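Local coordinates for protein hemoglobin subunit beta (PDB 1GCV) that carries oxygen from the gills to the peripheral tissues, binding it at a heme as one of the beta chains of an alpha2beta2 hemoglobin tetramer, at residues 76-81 / 129-134; 26-31 / 94-99; 35-40 / 90-95. All coordinates share one frame; numbering follows the deposited sequence.

Contact 1: 76-81 / 129-134. With HEM (protoporphyrin IX containing Fe), chain F.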
loop_
_atom_site.group_PDB
_atom_site.type_symbol
_atom_site.label_atom_id
_atom_site.label_comp_id
_atom_site.label_asym_id
_atom_site.label_seq_id
_atom_site.Cartn_x
_atom_site.Cartn_y
_atom_site.Cartn_z
ATOM N N LYS B 76 0.249 -17.887 16.891
ATOM C CA LYS B 76 -1.157 -18.167 16.611
ATOM C C LYS B 76 -2.116 -17.561 17.633
ATOM O O LYS B 76 -3.105 -16.930 17.262
ATOM C CB LYS B 76 -1.398 -19.676 16.516
ATOM C CG LYS B 76 -2.384 -20.059 15.425
ATOM C CD LYS B 76 -3.288 -21.198 15.865
ATOM C CE LYS B 76 -2.625 -22.552 15.621
ATOM N NZ LYS B 76 -1.883 -22.603 14.323
ATOM N N ASP B 77 -1.823 -17.750 18.916
ATOM C CA ASP B 77 -2.672 -17.219 19.975
ATOM C C ASP B 77 -2.545 -15.712 20.110
ATOM O O ASP B 77 -3.537 -15.023 20.338
ATOM C CB ASP B 77 -2.329 -17.880 21.305
ATOM C CG ASP B 77 -3.018 -19.213 21.480
ATOM O OD1 ASP B 77 -4.094 -19.417 20.869
ATOM O OD2 ASP B 77 -2.482 -20.058 22.225
ATOM N N LEU B 78 -1.323 -15.204 19.989
ATOM C CA LEU B 78 -1.070 -13.768 20.079
ATOM C C LEU B 78 -1.856 -13.078 18.968
ATOM O O LEU B 78 -2.409 -11.993 19.153
ATOM C CB LEU B 78 0.425 -13.484 19.910
ATOM C CG LEU B 78 0.887 -12.038 20.064
ATOM C CD1 LEU B 78 0.400 -11.503 21.383
ATOM C CD2 LEU B 78 2.402 -11.967 19.993
ATOM N N SER B 79 -1.897 -13.728 17.813
ATOM C CA SER B 79 -2.609 -13.209 16.657
ATOM C C SER B 79 -4.122 -13.175 16.906
ATOM O O SER B 79 -4.793 -12.205 16.551
ATOM C CB SER B 79 -2.295 -14.070 15.432
ATOM O OG SER B 79 -2.933 -13.562 14.277
ATOM N N LYS B 80 -4.654 -14.235 17.513
ATOM C CA LYS B 80 -6.082 -14.306 17.815
ATOM C C LYS B 80 -6.434 -13.275 18.874
ATOM O O LYS B 80 -7.520 -12.706 18.854
ATOM C CB LYS B 80 -6.466 -15.702 18.316
ATOM C CG LYS B 80 -6.335 -16.778 17.262
ATOM C CD LYS B 80 -6.912 -18.091 17.738
ATOM C CE LYS B 80 -7.648 -18.783 16.606
ATOM N NZ LYS B 80 -8.212 -20.091 17.032
ATOM N N LYS B 81 -5.507 -13.040 19.797
ATOM C CA LYS B 81 -5.706 -12.068 20.861
ATOM C C LYS B 81 -5.810 -10.648 20.292
ATOM O O LYS B 81 -6.610 -9.843 20.768
ATOM C CB LYS B 81 -4.551 -12.147 21.864
ATOM C CG LYS B 81 -4.500 -10.992 22.854
ATOM C CD LYS B 81 -4.908 -11.443 24.252
ATOM C CE LYS B 81 -5.700 -10.364 24.990
ATOM N NZ LYS B 81 -4.825 -9.460 25.800
ATOM N N ASP B 129 3.283 -10.927 9.252
ATOM C CA ASP B 129 2.505 -11.985 8.621
ATOM C C ASP B 129 2.000 -12.997 9.648
ATOM O O ASP B 129 0.847 -13.406 9.605
ATOM C CB ASP B 129 3.367 -12.676 7.554
ATOM C CG ASP B 129 2.815 -14.026 7.131
ATOM O OD1 ASP B 129 3.423 -15.062 7.486
ATOM O OD2 ASP B 129 1.777 -14.050 6.436
ATOM N N ALA B 130 2.861 -13.391 10.578
ATOM C CA ALA B 130 2.484 -14.353 11.606
ATOM C C ALA B 130 1.408 -13.789 12.529
ATOM O O ALA B 130 0.446 -14.472 12.862
ATOM C CB ALA B 130 3.714 -14.757 12.422
ATOM N N ILE B 131 1.562 -12.532 12.929
ATOM C CA ILE B 131 0.607 -11.903 13.836
ATOM C C ILE B 131 -0.686 -11.416 13.161
ATOM O O ILE B 131 -1.653 -11.085 13.845
ATOM C CB ILE B 131 1.284 -10.736 14.615
ATOM C CG1 ILE B 131 0.580 -10.523 15.959
ATOM C CG2 ILE B 131 1.282 -9.464 13.778
ATOM C CD1 ILE B 131 1.338 -9.617 16.904
ATOM N N SER B 132 -0.700 -11.397 11.828
ATOM C CA SER B 132 -1.869 -10.968 11.051
ATOM C C SER B 132 -2.659 -12.172 10.541
ATOM O O SER B 132 -3.767 -12.029 10.040
ATOM C CB SER B 132 -1.436 -10.129 9.840
ATOM O OG SER B 132 -0.983 -8.845 10.227
ATOM N N LYS B 133 -2.073 -13.353 10.674
ATOM C CA LYS B 133 -2.675 -14.605 10.216
ATOM C C LYS B 133 -4.089 -14.932 10.715
ATOM O O LYS B 133 -4.973 -15.248 9.920
ATOM C CB LYS B 133 -1.745 -15.775 10.570
ATOM C CG LYS B 133 -1.930 -17.004 9.708
ATOM C CD LYS B 133 -1.445 -16.743 8.297
ATOM C CE LYS B 133 -0.093 -17.386 8.053
ATOM N NZ LYS B 133 -0.146 -18.867 8.244
ATOM N N GLN B 134 -4.309 -14.868 12.023
ATOM C CA GLN B 134 -5.612 -15.212 12.580
ATOM C C GLN B 134 -6.726 -14.178 12.437
ATOM O O GLN B 134 -7.748 -14.271 13.117
ATOM C CB GLN B 134 -5.456 -15.598 14.051
ATOM C CG GLN B 134 -4.644 -16.868 14.264
ATOM C CD GLN B 134 -4.851 -17.884 13.156
ATOM O OE1 GLN B 134 -3.898 -18.300 12.493
ATOM N NE2 GLN B 134 -6.102 -18.283 12.948
HETATM C CHA HEM F . -0.777 -6.606 23.745
HETATM C CHB HEM F . 2.888 -8.290 21.032
HETATM C CHC HEM F . 2.093 -4.707 17.832
HETATM C CHD HEM F . -1.627 -3.091 20.499
HETATM C C1A HEM F . 0.313 -7.345 23.276
HETATM C C2A HEM F . 0.937 -8.440 23.988
HETATM C C3A HEM F . 1.949 -8.908 23.228
HETATM C C4A HEM F . 1.983 -8.089 22.048
HETATM C CMA HEM F . 2.839 -10.107 23.518
HETATM C CAA HEM F . 0.554 -8.992 25.335
HETATM C CBA HEM F . -0.484 -10.062 25.117
HETATM C CGA HEM F . -1.366 -10.254 26.324
HETATM O O1A HEM F . -1.504 -11.409 26.776
HETATM O O2A HEM F . -1.923 -9.250 26.822
HETATM C C1B HEM F . 2.941 -7.512 19.897
HETATM C C2B HEM F . 3.961 -7.684 18.888
HETATM C C3B HEM F . 3.795 -6.634 17.998
HETATM C C4B HEM F . 2.612 -5.860 18.454
HETATM C CMB HEM F . 4.969 -8.846 18.829
HETATM C CAB HEM F . 4.661 -6.337 16.939
HETATM C CBB HEM F . 4.240 -6.149 15.605
HETATM C C1C HEM F . 0.973 -3.963 18.262
HETATM C C2C HEM F . 0.509 -2.707 17.650
HETATM C C3C HEM F . -0.589 -2.313 18.369
HETATM C C4C HEM F . -0.736 -3.265 19.459
HETATM C CMC HEM F . 1.155 -1.923 16.504
HETATM C CAC HEM F . -1.482 -1.268 18.086
HETATM C CBC HEM F . -1.104 0.035 17.725
HETATM C C1D HEM F . -1.724 -3.933 21.586
HETATM C C2D HEM F . -2.631 -3.688 22.681
HETATM C C3D HEM F . -2.374 -4.641 23.608
HETATM C C4D HEM F . -1.354 -5.521 23.057
HETATM C CMD HEM F . -3.703 -2.609 22.744
HETATM C CAD HEM F . -3.001 -4.754 24.994
HETATM C CBD HEM F . -2.605 -3.585 25.877
HETATM C CGD HEM F . -2.442 -3.978 27.330
HETATM O O1D HEM F . -1.720 -3.256 28.055
HETATM O O2D HEM F . -3.033 -5.003 27.743
HETATM N NA HEM F . 0.947 -7.140 22.053
HETATM N NB HEM F . 2.083 -6.427 19.615
HETATM N NC HEM F . 0.192 -4.304 19.379
HETATM N ND HEM F . -0.955 -5.072 21.798
HETATM FE FE HEM F . 0.402 -5.901 20.583
#
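Ser79 points its hydroxyl at the backbone of 131-134 and bridges two groups there. Gln134 N donates to Ser79 OG over 2.9 Å with an N-H...acceptor angle of 150°, and Ser79 OG in turn makes a weak bond to Ile131 O at 2.8 Å. The hydroxyl stands anti to its own backbone N (chi1 -178°), which sets OG against the backbone of 129-134. It accepts firmly from Gln134 N and donates weakly to Ile131 O, joining a carbonyl to the amide three residues further on.

Gln134 packs on the outer flank of this polar centre. Its aliphatic part does the touching: Gln134 CG lies 3.4 Å from Lys80 CG and also 3.4 Å from Lys76 O, so the side chain sits between two lysines one helical turn apart. Its amide end rests beside the methylene carbons of both.

On the heme flank the contact turns apolar. Leu78 and Ile131 cross obliquely, with Leu78 CG 4.0 Å from Ile131 CD1, and both then reach the porphyrin: Leu78 CD1 comes to 3.5 Å from HEM CMA, and Ile131 CD1 to 3.8 Å from HEM C2B. Lys81, with its chain bent at three torsions, brings NZ to 3.1 Å from HEM O2A and hydrogen-bonds that propionate.

In globin terms helix 76-86 is the F helix, carrying the proximal ligand His82, and helix 114-132 is the H helix. Leu78 O accepts a hydrogen bond from His82 ND1. The chemistry is thus polar at the chain end and apolar beside the heme: a hydroxyl links the C-terminal part of the H helix and the residues after it to the F helix, while leucine and isoleucine line the porphyrin and a lysine probably balances the charge of its propionate.

Contact 2: 26-31 / 94-99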
loop_
_atom_site.group_PDB
_atom_site.type_symbol
_atom_site.label_atom_id
_atom_site.label_comp_id
_atom_site.label_asym_id
_atom_site.label_seq_id
_atom_site.Cartn_x
_atom_site.Cartn_y
_atom_site.Cartn_z
ATOM N N GLN B 26 11.261 3.578 22.598
ATOM C CA GLN B 26 11.375 4.778 21.787
ATOM C C GLN B 26 10.630 4.632 20.461
ATOM O O GLN B 26 10.151 5.616 19.896
ATOM C CB GLN B 26 12.849 5.094 21.544
ATOM C CG GLN B 26 13.508 5.766 22.747
ATOM C CD GLN B 26 15.010 5.577 22.784
ATOM O OE1 GLN B 26 15.605 5.457 23.853
ATOM N NE2 GLN B 26 15.633 5.551 21.614
ATOM N N ALA B 27 10.519 3.398 19.977
ATOM C CA ALA B 27 9.829 3.134 18.721
ATOM C C ALA B 27 8.334 3.337 18.900
ATOM O O ALA B 27 7.658 3.824 17.993
ATOM C CB ALA B 27 10.114 1.710 18.247
ATOM N N LEU B 28 7.825 2.963 20.071
ATOM C CA LEU B 28 6.407 3.120 20.370
ATOM C C LEU B 28 6.073 4.604 20.457
ATOM O O LEU B 28 5.092 5.064 19.875
ATOM C CB LEU B 28 6.061 2.425 21.691
ATOM C CG LEU B 28 5.693 0.947 21.552
ATOM C CD1 LEU B 28 5.773 0.280 22.903
ATOM C CD2 LEU B 28 4.296 0.805 20.969
ATOM N N ASP B 29 6.896 5.352 21.183
ATOM C CA ASP B 29 6.695 6.788 21.336
ATOM C C ASP B 29 6.793 7.492 19.976
ATOM O O ASP B 29 6.047 8.434 19.693
ATOM C CB ASP B 29 7.735 7.366 22.304
ATOM C CG ASP B 29 7.422 7.049 23.765
ATOM O OD1 ASP B 29 6.238 6.823 24.111
ATOM O OD2 ASP B 29 8.371 7.028 24.576
ATOM N N ARG B 30 7.722 7.036 19.140
ATOM C CA ARG B 30 7.895 7.609 17.811
ATOM C C ARG B 30 6.612 7.363 17.030
ATOM O O ARG B 30 6.093 8.257 16.369
ATOM C CB ARG B 30 9.070 6.937 17.094
ATOM C CG ARG B 30 9.357 7.491 15.711
ATOM C CD ARG B 30 10.645 6.912 15.146
ATOM N NE ARG B 30 11.806 7.283 15.948
ATOM C CZ ARG B 30 12.512 8.395 15.774
ATOM N NH1 ARG B 30 12.179 9.254 14.821
ATOM N NH2 ARG B 30 13.548 8.651 16.559
ATOM N N MET B 31 6.098 6.140 17.130
ATOM C CA MET B 31 4.881 5.746 16.434
ATOM C C MET B 31 3.666 6.588 16.817
ATOM O O MET B 31 2.874 6.964 15.950
ATOM C CB MET B 31 4.579 4.267 16.692
ATOM C CG MET B 31 3.376 3.746 15.924
ATOM S SD MET B 31 2.936 2.059 16.362
ATOM C CE MET B 31 2.290 2.300 17.997
ATOM N N HIS B 94 2.838 -2.766 10.837
ATOM C CA HIS B 94 4.073 -2.288 10.216
ATOM C C HIS B 94 4.488 -0.884 10.670
ATOM O O HIS B 94 5.659 -0.521 10.573
ATOM C CB HIS B 94 3.983 -2.373 8.670
ATOM C CG HIS B 94 3.341 -1.184 8.009
ATOM N ND1 HIS B 94 4.049 -0.056 7.646
ATOM C CD2 HIS B 94 2.065 -0.971 7.603
ATOM C CE1 HIS B 94 3.239 0.798 7.046
ATOM N NE2 HIS B 94 2.030 0.268 7.006
ATOM N N LEU B 95 3.540 -0.101 11.180
ATOM C CA LEU B 95 3.856 1.243 11.658
ATOM C C LEU B 95 4.794 1.141 12.857
ATOM O O LEU B 95 5.661 1.988 13.045
ATOM C CB LEU B 95 2.579 1.997 12.043
ATOM C CG LEU B 95 1.569 2.178 10.906
ATOM C CD1 LEU B 95 0.323 2.856 11.437
ATOM C CD2 LEU B 95 2.193 2.998 9.782
ATOM N N LEU B 96 4.628 0.101 13.668
ATOM C CA LEU B 96 5.506 -0.090 14.816
ATOM C C LEU B 96 6.854 -0.641 14.357
ATOM O O LEU B 96 7.898 -0.085 14.694
ATOM C CB LEU B 96 4.889 -1.054 15.837
ATOM C CG LEU B 96 5.819 -1.505 16.974
ATOM C CD1 LEU B 96 6.305 -0.297 17.758
ATOM C CD2 LEU B 96 5.084 -2.464 17.889
ATOM N N THR B 97 6.835 -1.726 13.582
ATOM C CA THR B 97 8.080 -2.330 13.110
ATOM C C THR B 97 8.893 -1.345 12.264
ATOM O O THR B 97 10.122 -1.360 12.306
ATOM C CB THR B 97 7.826 -3.656 12.325
ATOM O OG1 THR B 97 6.995 -3.412 11.184
ATOM C CG2 THR B 97 7.148 -4.665 13.218
ATOM N N ASP B 98 8.216 -0.481 11.510
ATOM C CA ASP B 98 8.911 0.522 10.705
ATOM C C ASP B 98 9.611 1.506 11.640
ATOM O O ASP B 98 10.697 1.994 11.341
ATOM C CB ASP B 98 7.927 1.312 9.836
ATOM C CG ASP B 98 7.604 0.617 8.534
ATOM O OD1 ASP B 98 8.239 -0.417 8.243
ATOM O OD2 ASP B 98 6.710 1.107 7.811
ATOM N N CYS B 99 8.977 1.812 12.769
ATOM C CA CYS B 99 9.567 2.741 13.723
ATOM C C CYS B 99 10.742 2.105 14.445
ATOM O O CYS B 99 11.688 2.799 14.819
ATOM C CB CYS B 99 8.522 3.221 14.724
ATOM S SG CYS B 99 7.519 4.559 14.065
#
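Cys99 CB rests against Ala27 O at 3.4 Å, and its sulfur tucks into the next turn of helix 20-34: Cys99 SG is 3.8 Å from Arg30 CG and 3.7 Å from Met31 N. A turn back along the partner helix, Met31 SD lies over Leu96, 3.7 Å from Leu96 CB. Met31 reaches it because CG is anti to the backbone N (chi1 -176°) and the chain stays extended before turning at its methyl. Leu96 answers with a branch of its own, Leu96 CD1 meeting Leu28 CD2 at 3.9 Å and also facing Ala27.

This is the crossing of the B and G helices of the globin fold. The axes of segments 26-31 and 94-99 approach to 8.5 Å with 123° between their directions, and small residues, Ala27 and Cys99, stand where the CA atoms come within 5.0 Å.

Further out, Leu28 also touches the distal His53, and Leu96 reaches the heme, so the packed pair continues into the ligand pocket. Arg30 lays its aliphatic chain along the cysteine, while its guanidinium group is held by a salt bridge to Glu103 and by hydrogen bonds to Phe116 and His121 of a neighbouring subunit.

Contact 3: 35-40 / 90-95. With HEM (protoporphyrin IX containing Fe), chain F.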
loop_
_atom_site.group_PDB
_atom_site.type_symbol
_atom_site.label_atom_id
_atom_site.label_comp_id
_atom_site.label_asym_id
_atom_site.label_seq_id
_atom_site.Cartn_x
_atom_site.Cartn_y
_atom_site.Cartn_z
ATOM N N TYR B 35 2.409 8.612 13.605
ATOM C CA TYR B 35 1.148 7.989 13.185
ATOM C C TYR B 35 0.193 8.057 14.381
ATOM O O TYR B 35 -0.118 7.035 14.995
ATOM C CB TYR B 35 1.381 6.519 12.787
ATOM C CG TYR B 35 2.532 6.315 11.825
ATOM C CD1 TYR B 35 2.479 6.822 10.528
ATOM C CD2 TYR B 35 3.695 5.653 12.226
ATOM C CE1 TYR B 35 3.560 6.682 9.653
ATOM C CE2 TYR B 35 4.781 5.507 11.361
ATOM C CZ TYR B 35 4.706 6.027 10.076
ATOM O OH TYR B 35 5.778 5.906 9.218
ATOM N N PRO B 36 -0.323 9.266 14.692
ATOM C CA PRO B 36 -1.238 9.545 15.808
ATOM C C PRO B 36 -2.446 8.632 16.000
ATOM O O PRO B 36 -2.870 8.389 17.126
ATOM C CB PRO B 36 -1.651 10.999 15.582
ATOM C CG PRO B 36 -0.561 11.583 14.770
ATOM C CD PRO B 36 -0.075 10.477 13.884
ATOM N N TRP B 37 -3.005 8.128 14.909
ATOM C CA TRP B 37 -4.171 7.263 15.012
ATOM C C TRP B 37 -3.921 5.985 15.792
ATOM O O TRP B 37 -4.867 5.371 16.268
ATOM C CB TRP B 37 -4.714 6.905 13.623
ATOM C CG TRP B 37 -3.725 6.246 12.690
ATOM C CD1 TRP B 37 -3.511 4.905 12.525
ATOM C CD2 TRP B 37 -2.856 6.905 11.762
ATOM N NE1 TRP B 37 -2.566 4.691 11.550
ATOM C CE2 TRP B 37 -2.148 5.903 11.065
ATOM C CE3 TRP B 37 -2.611 8.249 11.450
ATOM C CZ2 TRP B 37 -1.211 6.201 10.077
ATOM C CZ3 TRP B 37 -1.677 8.547 10.466
ATOM C CH2 TRP B 37 -0.990 7.526 9.790
ATOM N N THR B 38 -2.660 5.579 15.928
ATOM C CA THR B 38 -2.352 4.352 16.661
ATOM C C THR B 38 -2.559 4.521 18.165
ATOM O O THR B 38 -2.504 3.543 18.911
ATOM C CB THR B 38 -0.897 3.872 16.423
ATOM O OG1 THR B 38 0.015 4.892 16.846
ATOM C CG2 THR B 38 -0.661 3.556 14.950
ATOM N N ASN B 39 -2.802 5.758 18.599
ATOM C CA ASN B 39 -3.035 6.062 20.011
ATOM C C ASN B 39 -4.383 5.492 20.411
ATOM O O ASN B 39 -4.639 5.210 21.580
ATOM C CB ASN B 39 -3.048 7.574 20.235
ATOM C CG ASN B 39 -1.706 8.105 20.678
ATOM O OD1 ASN B 39 -1.067 8.884 19.967
ATOM N ND2 ASN B 39 -1.265 7.682 21.858
ATOM N N ARG B 40 -5.239 5.344 19.410
ATOM C CA ARG B 40 -6.581 4.810 19.566
ATOM C C ARG B 40 -6.686 3.690 20.608
ATOM O O ARG B 40 -7.556 3.719 21.478
ATOM C CB ARG B 40 -7.052 4.291 18.206
ATOM C CG ARG B 40 -8.539 4.083 18.071
ATOM C CD ARG B 40 -8.886 3.432 16.736
ATOM N NE ARG B 40 -10.192 2.791 16.805
ATOM C CZ ARG B 40 -10.372 1.484 16.956
ATOM N NH1 ARG B 40 -11.600 0.982 17.015
ATOM N NH2 ARG B 40 -9.324 0.677 17.038
ATOM N N PRO B 90 -4.723 -4.702 11.795
ATOM C CA PRO B 90 -3.446 -5.289 11.367
ATOM C C PRO B 90 -2.622 -4.392 10.456
ATOM O O PRO B 90 -1.421 -4.610 10.285
ATOM C CB PRO B 90 -3.853 -6.596 10.679
ATOM C CG PRO B 90 -5.275 -6.408 10.311
ATOM C CD PRO B 90 -5.866 -5.527 11.375
ATOM N N GLY B 91 -3.268 -3.383 9.876
ATOM C CA GLY B 91 -2.562 -2.472 8.994
ATOM C C GLY B 91 -1.637 -1.570 9.783
ATOM O O GLY B 91 -0.772 -0.902 9.219
ATOM N N SER B 92 -1.821 -1.557 11.098
ATOM C CA SER B 92 -1.011 -0.734 11.981
ATOM C C SER B 92 0.250 -1.447 12.466
ATOM O O SER B 92 1.158 -0.805 12.991
ATOM C CB SER B 92 -1.851 -0.294 13.181
ATOM O OG SER B 92 -2.938 0.511 12.754
ATOM N N PHE B 93 0.312 -2.767 12.286
ATOM C CA PHE B 93 1.472 -3.546 12.726
ATOM C C PHE B 93 2.797 -3.045 12.142
ATOM O O PHE B 93 3.772 -2.905 12.877
ATOM C CB PHE B 93 1.287 -5.032 12.384
ATOM C CG PHE B 93 0.287 -5.742 13.264
ATOM C CD1 PHE B 93 0.265 -5.529 14.638
ATOM C CD2 PHE B 93 -0.631 -6.625 12.718
ATOM C CE1 PHE B 93 -0.660 -6.187 15.452
ATOM C CE2 PHE B 93 -1.558 -7.283 13.527
ATOM C CZ PHE B 93 -1.569 -7.062 14.893
ATOM N N HIS B 94 2.838 -2.766 10.837
ATOM C CA HIS B 94 4.073 -2.288 10.216
ATOM C C HIS B 94 4.488 -0.884 10.670
ATOM O O HIS B 94 5.659 -0.521 10.573
ATOM C CB HIS B 94 3.983 -2.373 8.670
ATOM C CG HIS B 94 3.341 -1.184 8.009
ATOM N ND1 HIS B 94 4.049 -0.056 7.646
ATOM C CD2 HIS B 94 2.065 -0.971 7.603
ATOM C CE1 HIS B 94 3.239 0.798 7.046
ATOM N NE2 HIS B 94 2.030 0.268 7.006
ATOM N N LEU B 95 3.540 -0.101 11.180
ATOM C CA LEU B 95 3.856 1.243 11.658
ATOM C C LEU B 95 4.794 1.141 12.857
ATOM O O LEU B 95 5.661 1.988 13.045
ATOM C CB LEU B 95 2.579 1.997 12.043
ATOM C CG LEU B 95 1.569 2.178 10.906
ATOM C CD1 LEU B 95 0.323 2.856 11.437
ATOM C CD2 LEU B 95 2.193 2.998 9.782
HETATM C CHA HEM F . -0.777 -6.606 23.745
HETATM C CHB HEM F . 2.888 -8.290 21.032
HETATM C CHC HEM F . 2.093 -4.707 17.832
HETATM C CHD HEM F . -1.627 -3.091 20.499
HETATM C C1A HEM F . 0.313 -7.345 23.276
HETATM C C2A HEM F . 0.937 -8.440 23.988
HETATM C C3A HEM F . 1.949 -8.908 23.228
HETATM C C4A HEM F . 1.983 -8.089 22.048
HETATM C CMA HEM F . 2.839 -10.107 23.518
HETATM C CAA HEM F . 0.554 -8.992 25.335
HETATM C CBA HEM F . -0.484 -10.062 25.117
HETATM C CGA HEM F . -1.366 -10.254 26.324
HETATM O O1A HEM F . -1.504 -11.409 26.776
HETATM O O2A HEM F . -1.923 -9.250 26.822
HETATM C C1B HEM F . 2.941 -7.512 19.897
HETATM C C2B HEM F . 3.961 -7.684 18.888
HETATM C C3B HEM F . 3.795 -6.634 17.998
HETATM C C4B HEM F . 2.612 -5.860 18.454
HETATM C CMB HEM F . 4.969 -8.846 18.829
HETATM C CAB HEM F . 4.661 -6.337 16.939
HETATM C CBB HEM F . 4.240 -6.149 15.605
HETATM C C1C HEM F . 0.973 -3.963 18.262
HETATM C C2C HEM F . 0.509 -2.707 17.650
HETATM C C3C HEM F . -0.589 -2.313 18.369
HETATM C C4C HEM F . -0.736 -3.265 19.459
HETATM C CMC HEM F . 1.155 -1.923 16.504
HETATM C CAC HEM F . -1.482 -1.268 18.086
HETATM C CBC HEM F . -1.104 0.035 17.725
HETATM C C1D HEM F . -1.724 -3.933 21.586
HETATM C C2D HEM F . -2.631 -3.688 22.681
HETATM C C3D HEM F . -2.374 -4.641 23.608
HETATM C C4D HEM F . -1.354 -5.521 23.057
HETATM C CMD HEM F . -3.703 -2.609 22.744
HETATM C CAD HEM F . -3.001 -4.754 24.994
HETATM C CBD HEM F . -2.605 -3.585 25.877
HETATM C CGD HEM F . -2.442 -3.978 27.330
HETATM O O1D HEM F . -1.720 -3.256 28.055
HETATM O O2D HEM F . -3.033 -5.003 27.743
HETATM N NA HEM F . 0.947 -7.140 22.053
HETATM N NB HEM F . 2.083 -6.427 19.615
HETATM N NC HEM F . 0.192 -4.304 19.379
HETATM N ND HEM F . -0.955 -5.072 21.798
HETATM FE FE HEM F . 0.402 -5.901 20.583
#
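Tyr35 O is gripped twice by Thr38: Thr38 OG1 donates to Tyr35 O over 2.8 Å at a C=O...donor angle of 160°, and Thr38 N donates to the same Tyr35 O at 3.1 Å. These bonds tighten the first turn of the 3-10 segment 36-39. With OG1 taken up between backbone N and carbonyl carbon (chi1 60°), the methyl branch is left for the other segment, and Thr38 CG2 meets Leu95 CD1 at 3.7 Å.

Three side chains converge on Leu95. Its CD2 methyl stands over the middle of the Tyr35 ring, 3.7 Å from Leu95 CD2 to the ring centroid and only 1° off the normal, a well-centred CH-pi contact. The other methyl turns to the indole, Leu95 CD1 lying 3.4 Å from Trp37 NE1. Tyr35 CB lies 3.8 Å above the plane of the Trp37 ring, displaced from its centre. Putting an alanine at Tyr35 would probably leave the Leu95 CD2 methyl without its aromatic surface and open a gap beside the leucine.

The polar atoms of Ser92 and Trp37 turn to a neighbouring subunit, whose Asp94 accepts a hydrogen bond from Ser92 OG and a weak one from Trp37 NE1. As in other hemoglobins, the C helix and the FG corner meet the partner chain here. Inward lies the heme: Ser92 O is 3.7 Å from HEM CMC, and Phe93 offers its ring edge to the porphyrin. The contact adjoins helix 20-34 through Thr38, on Met31 and Phe32, and helix 114-132 through the neighbouring Phe93, on Ile128 and Ile131.

How the contacts relate
From the N terminus, helix 20-34 supplies 26-31 to contact 2 and then runs into the turn 35-40 of contact 3. Both find partners at or just before the start of helix 93-108, sharing His94 and Leu95; the loop of contact 3 lies almost wholly within that of contact 2, and both span the distal and proximal histidines. Contact 1 begins within those loops, at 76-81, and ends beyond them at 129-134, crossing both. Its centre is about 16 Å from that of contact 3, yet they meet where Ser132 packs on Phe93 and Pro90, and both touch the heme. Together they tie the C-terminal helix, the proximal helix and helix 20-34 with its following turn round helix 93-108.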